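Local coordinates for protein halogenase (PDB 3E1T) that acts as an FAD-dependent halogenase, probably installing the chlorine during biosynthesis of the myxobacterial metabolite chondrochloren, at residues Ser287-Ser292 against Glu471-Ala476; Ile330-Cys333 against Glu337-Glu340. One frame throughout, in Å; residues are numbered along the deposited sequence.

Contact 1: residues Ser287-Ser292 against Glu471-Ala476; sequences SYCNTS and ELQHLA
Leu472 of helix 467-477 reaches across to Thr291, just past strand 288-290, with a single methyl: CD1 of Leu472 lies 3.3 Å from the backbone O of Thr291. Its CG is anti to the carbonyl carbon (chi1 -66°), which lets the branched end reach that backbone. A leucine suits this place because its branched apolar end can lie against the backbone without a hydrogen bond. Thr291 points its CB away from the helix; its OG1 hydrogen-bonds to the N of Glu180 and its side chain packs on Val182, so the helix meets mainly its backbone. One residue on, the amide of Gln473 comes up beside Cys289, with OE1 of Gln473 4.3 Å from SG of Cys289, a loose contact. The polar end of the glutamine has its partner in a third element: NE2 hydrogen-bonds to the O of Arg352 in helix 340-368. Tyr355 of that helix touches both Gln473 and Cys289, and Arg352 NH2 binds Asn290 O on the strand side. With about 115 Å² buried and no hydrogen bond between the two segments, helix 467-477 is probably held less by the strand than by helix 340-368, whose Arg353 NH1 bonds the O of Ala476.

Contact 2: residues Ile330-Cys333 against Glu337-Glu340; sequences INTC and EMSE
The backbone N of Glu337 donates to the O of Thr332 over 3.2 Å, the one hydrogen bond between these segments. It is bent at the hydrogen (137°), although the donor stands nearly in line with the carbonyl. The chain has thus turned back on helix 315-333 after three intervening residues. CG of Glu337 presses on the same oxygen, 3.1 Å from Thr332 O, and the side chain crosses that of Thr332 at about a right angle, OE2 of Glu337 3.5 Å from CG2 of Thr332. That methyl is anti to its backbone nitrogen and meets Met338 too, CG2 of Thr332 a tight 3.5 Å from CG of Met338. An alanine in place of Glu337 removes CG and the carboxylate, and would probably leave one flank of the Thr332 methyl uncovered. Threonine suits the spot because its OG1 hydrogen-bonds to Arg328 O and Trp502 N while its methyl packs. The small SG of Cys333 rests 3.7 Å from CA of Glu340. OG of Ser339, at the N-cap of helix 340-368, accepts from N of Arg342. Glu340, in its first turn, forms salt bridges to Arg143 and Arg162, and with Cys333 packs on Phe163 of strand 163-166.

Followed from the N terminus, the chain lays down most of its sheet strands before it reaches strand 288-290, the middle strand of a three-stranded antiparallel sheet, where contact 1 begins. It then passes through strands 298-300 and 306-307 and along helix 315-333. Contact 2 closes a short turn there, with three residues between its segments, and sends the chain into helix 340-368. Only much later, at helix 467-477, does contact 1 close its own loop of 178 residues, which therefore encloses contact 2 without crossing it. The two do not touch: their centres lie 23 Å apart. Helix 340-368 relates them, since it starts at contact 2 and its Arg352 and Tyr355 stand beside contact 1.

Contact 1: residues Ser287-Ser292 against Glu471-Ala476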
loop_
_atom_site.group_PDB
_atom_site.type_symbol
_atom_site.label_atom_id
_atom_site.label_comp_id
_atom_site.label_asym_id
_atom_site.label_seq_id
_atom_site.Cartn_x
_atom_site.Cartn_y
_atom_site.Cartn_z
ATOM N N SER A 287 -9.177 3.352 -2.154
ATOM C CA SER A 287 -9.107 2.056 -2.861
ATOM C C SER A 287 -9.467 2.194 -4.340
ATOM O O SER A 287 -10.575 2.583 -4.663
ATOM C CB SER A 287 -10.003 1.001 -2.216
ATOM O OG SER A 287 -9.723 -0.288 -2.778
ATOM N N TYR A 288 -8.529 1.875 -5.224
ATOM C CA TYR A 288 -8.709 2.131 -6.665
ATOM C C TYR A 288 -7.648 1.413 -7.469
ATOM O O TYR A 288 -6.646 0.958 -6.924
ATOM C CB TYR A 288 -8.650 3.642 -6.983
ATOM C CG TYR A 288 -7.430 4.318 -6.418
ATOM C CD1 TYR A 288 -6.185 4.147 -7.007
ATOM C CD2 TYR A 288 -7.520 5.119 -5.270
ATOM C CE1 TYR A 288 -5.048 4.748 -6.477
ATOM C CE2 TYR A 288 -6.384 5.727 -4.733
ATOM C CZ TYR A 288 -5.151 5.523 -5.345
ATOM O OH TYR A 288 -4.018 6.099 -4.822
ATOM N N CYS A 289 -7.879 1.327 -8.771
ATOM C CA CYS A 289 -6.896 0.810 -9.703
ATOM C C CYS A 289 -7.033 1.636 -10.976
ATOM O O CYS A 289 -8.118 2.103 -11.309
ATOM C CB CYS A 289 -7.129 -0.675 -9.984
ATOM S SG CYS A 289 -5.819 -1.521 -10.934
ATOM N N ASN A 290 -5.921 1.828 -11.677
ATOM C CA ASN A 290 -5.939 2.528 -12.951
ATOM C C ASN A 290 -6.169 1.589 -14.128
ATOM O O ASN A 290 -5.774 0.422 -14.082
ATOM C CB ASN A 290 -4.650 3.338 -13.117
ATOM C CG ASN A 290 -4.774 4.742 -12.545
ATOM O OD1 ASN A 290 -5.050 5.685 -13.278
ATOM N ND2 ASN A 290 -4.601 4.882 -11.220
ATOM N N THR A 291 -6.818 2.090 -15.183
ATOM C CA THR A 291 -7.065 1.292 -16.399
ATOM C C THR A 291 -5.788 0.931 -17.147
ATOM O O THR A 291 -5.779 0.007 -17.970
ATOM C CB THR A 291 -8.046 1.986 -17.386
ATOM O OG1 THR A 291 -7.613 3.327 -17.625
ATOM C CG2 THR A 291 -9.461 2.022 -16.797
ATOM N N SER A 292 -4.711 1.655 -16.852
ATOM C CA SER A 292 -3.405 1.392 -17.452
ATOM C C SER A 292 -2.317 1.880 -16.516
ATOM O O SER A 292 -2.509 2.884 -15.826
ATOM C CB SER A 292 -3.275 2.112 -18.803
ATOM O OG SER A 292 -2.063 1.732 -19.462
ATOM N N GLU A 471 -11.500 -7.369 -16.275
ATOM C CA GLU A 471 -10.926 -8.039 -17.439
ATOM C C GLU A 471 -9.408 -7.947 -17.485
ATOM O O GLU A 471 -8.733 -8.958 -17.688
ATOM C CB GLU A 471 -11.550 -7.530 -18.744
ATOM C CG GLU A 471 -12.861 -8.235 -19.092
ATOM C CD GLU A 471 -12.729 -9.764 -19.155
ATOM O OE1 GLU A 471 -13.543 -10.458 -18.503
ATOM O OE2 GLU A 471 -11.807 -10.267 -19.846
ATOM N N LEU A 472 -8.880 -6.741 -17.263
ATOM C CA LEU A 472 -7.429 -6.536 -17.134
ATOM C C LEU A 472 -6.823 -7.413 -16.059
ATOM O O LEU A 472 -5.767 -8.008 -16.257
ATOM C CB LEU A 472 -7.110 -5.071 -16.830
ATOM C CG LEU A 472 -7.455 -4.112 -17.973
ATOM C CD1 LEU A 472 -7.541 -2.678 -17.469
ATOM C CD2 LEU A 472 -6.457 -4.253 -19.112
ATOM N N GLN A 473 -7.497 -7.495 -14.913
ATOM C CA GLN A 473 -7.006 -8.320 -13.815
ATOM C C GLN A 473 -7.082 -9.802 -14.171
ATOM O O GLN A 473 -6.185 -10.558 -13.828
ATOM C CB GLN A 473 -7.771 -8.037 -12.517
ATOM C CG GLN A 473 -7.458 -6.665 -11.886
ATOM C CD GLN A 473 -6.006 -6.520 -11.510
ATOM O OE1 GLN A 473 -5.306 -5.665 -12.051
ATOM N NE2 GLN A 473 -5.535 -7.360 -10.581
ATOM N N HIS A 474 -8.148 -10.206 -14.858
ATOM C CA HIS A 474 -8.302 -11.605 -15.269
ATOM C C HIS A 474 -7.180 -11.997 -16.222
ATOM O O HIS A 474 -6.557 -13.022 -16.034
ATOM C CB HIS A 474 -9.669 -11.883 -15.906
ATOM C CG HIS A 474 -9.933 -13.342 -16.144
ATOM N ND1 HIS A 474 -9.379 -14.037 -17.198
ATOM C CD2 HIS A 474 -10.666 -14.244 -15.445
ATOM C CE1 HIS A 474 -9.767 -15.300 -17.147
ATOM N NE2 HIS A 474 -10.548 -15.453 -16.093
ATOM N N LEU A 475 -6.915 -11.170 -17.227
ATOM C CA LEU A 475 -5.830 -11.435 -18.185
ATOM C C LEU A 475 -4.463 -11.585 -17.490
ATOM O O LEU A 475 -3.698 -12.511 -17.785
ATOM C CB LEU A 475 -5.799 -10.332 -19.252
ATOM C CG LEU A 475 -5.395 -10.665 -20.696
ATOM C CD1 LEU A 475 -5.990 -11.996 -21.199
ATOM C CD2 LEU A 475 -5.772 -9.509 -21.632
ATOM N N ALA A 476 -4.172 -10.688 -16.548
ATOM C CA ALA A 476 -2.891 -10.696 -15.836
ATOM C C ALA A 476 -2.740 -11.897 -14.901
ATOM O O ALA A 476 -1.671 -12.500 -14.829
ATOM C CB ALA A 476 -2.702 -9.394 -15.063
#

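Contact 2: residues Ile330-Cys333 against Glu337-Glu340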
loop_
_atom_site.group_PDB
_atom_site.type_symbol
_atom_site.label_atom_id
_atom_site.label_comp_id
_atom_site.label_asym_id
_atom_site.label_seq_id
_atom_site.Cartn_x
_atom_site.Cartn_y
_atom_site.Cartn_z
ATOM N N ILE A 330 13.071 -0.136 -17.398
ATOM C CA ILE A 330 13.917 0.997 -17.759
ATOM C C ILE A 330 15.397 0.608 -17.956
ATOM O O ILE A 330 16.010 1.029 -18.935
ATOM C CB ILE A 330 13.794 2.146 -16.740
ATOM C CG1 ILE A 330 12.387 2.749 -16.793
ATOM C CG2 ILE A 330 14.846 3.231 -17.008
ATOM C CD1 ILE A 330 12.099 3.744 -15.696
ATOM N N ASN A 331 15.949 -0.189 -17.039
ATOM C CA ASN A 331 17.343 -0.658 -17.136
ATOM C C ASN A 331 17.574 -1.587 -18.324
ATOM O O ASN A 331 18.676 -1.627 -18.877
ATOM C CB ASN A 331 17.797 -1.347 -15.842
ATOM C CG ASN A 331 18.022 -0.374 -14.703
ATOM O OD1 ASN A 331 18.224 0.831 -14.918
ATOM N ND2 ASN A 331 18.001 -0.892 -13.471
ATOM N N THR A 332 16.535 -2.318 -18.724
ATOM C CA THR A 332 16.620 -3.245 -19.854
ATOM C C THR A 332 16.468 -2.540 -21.209
ATOM O O THR A 332 17.078 -2.941 -22.198
ATOM C CB THR A 332 15.589 -4.387 -19.725
ATOM O OG1 THR A 332 15.769 -5.053 -18.468
ATOM C CG2 THR A 332 15.754 -5.404 -20.837
ATOM N N CYS A 333 15.656 -1.488 -21.244
ATOM C CA CYS A 333 15.443 -0.704 -22.460
ATOM C C CYS A 333 16.585 0.286 -22.717
ATOM O O CYS A 333 16.963 0.520 -23.864
ATOM C CB CYS A 333 14.101 0.027 -22.395
ATOM S SG CYS A 333 12.680 -1.088 -22.515
ATOM N N GLU A 337 18.222 -3.744 -25.129
ATOM C CA GLU A 337 17.701 -5.102 -25.222
ATOM C C GLU A 337 16.184 -5.124 -25.089
ATOM O O GLU A 337 15.591 -4.240 -24.461
ATOM C CB GLU A 337 18.360 -6.033 -24.202
ATOM C CG GLU A 337 18.844 -5.357 -22.931
ATOM C CD GLU A 337 19.349 -6.343 -21.897
ATOM O OE1 GLU A 337 19.880 -7.407 -22.302
ATOM O OE2 GLU A 337 19.220 -6.052 -20.680
ATOM N N MET A 338 15.570 -6.137 -25.698
ATOM C CA MET A 338 14.108 -6.303 -25.759
ATOM C C MET A 338 13.428 -5.119 -26.456
ATOM O O MET A 338 13.998 -4.527 -27.374
ATOM C CB MET A 338 13.511 -6.563 -24.367
ATOM C CG MET A 338 14.435 -7.307 -23.422
ATOM S SD MET A 338 13.570 -8.451 -22.347
ATOM C CE MET A 338 13.416 -9.839 -23.474
ATOM N N SER A 339 12.207 -4.799 -26.040
ATOM C CA SER A 339 11.491 -3.624 -26.536
ATOM C C SER A 339 10.736 -2.980 -25.383
ATOM O O SER A 339 10.478 -3.631 -24.361
ATOM C CB SER A 339 10.512 -4.013 -27.638
ATOM O OG SER A 339 9.487 -4.848 -27.131
ATOM N N GLU A 340 10.383 -1.707 -25.544
ATOM C CA GLU A 340 9.586 -1.014 -24.535
ATOM C C GLU A 340 8.265 -1.743 -24.251
ATOM O O GLU A 340 7.886 -1.914 -23.089
ATOM C CB GLU A 340 9.362 0.447 -24.918
ATOM C CG GLU A 340 10.586 1.319 -24.653
ATOM C CD GLU A 340 10.311 2.808 -24.768
ATOM O OE1 GLU A 340 9.134 3.203 -24.941
ATOM O OE2 GLU A 340 11.285 3.588 -24.684
#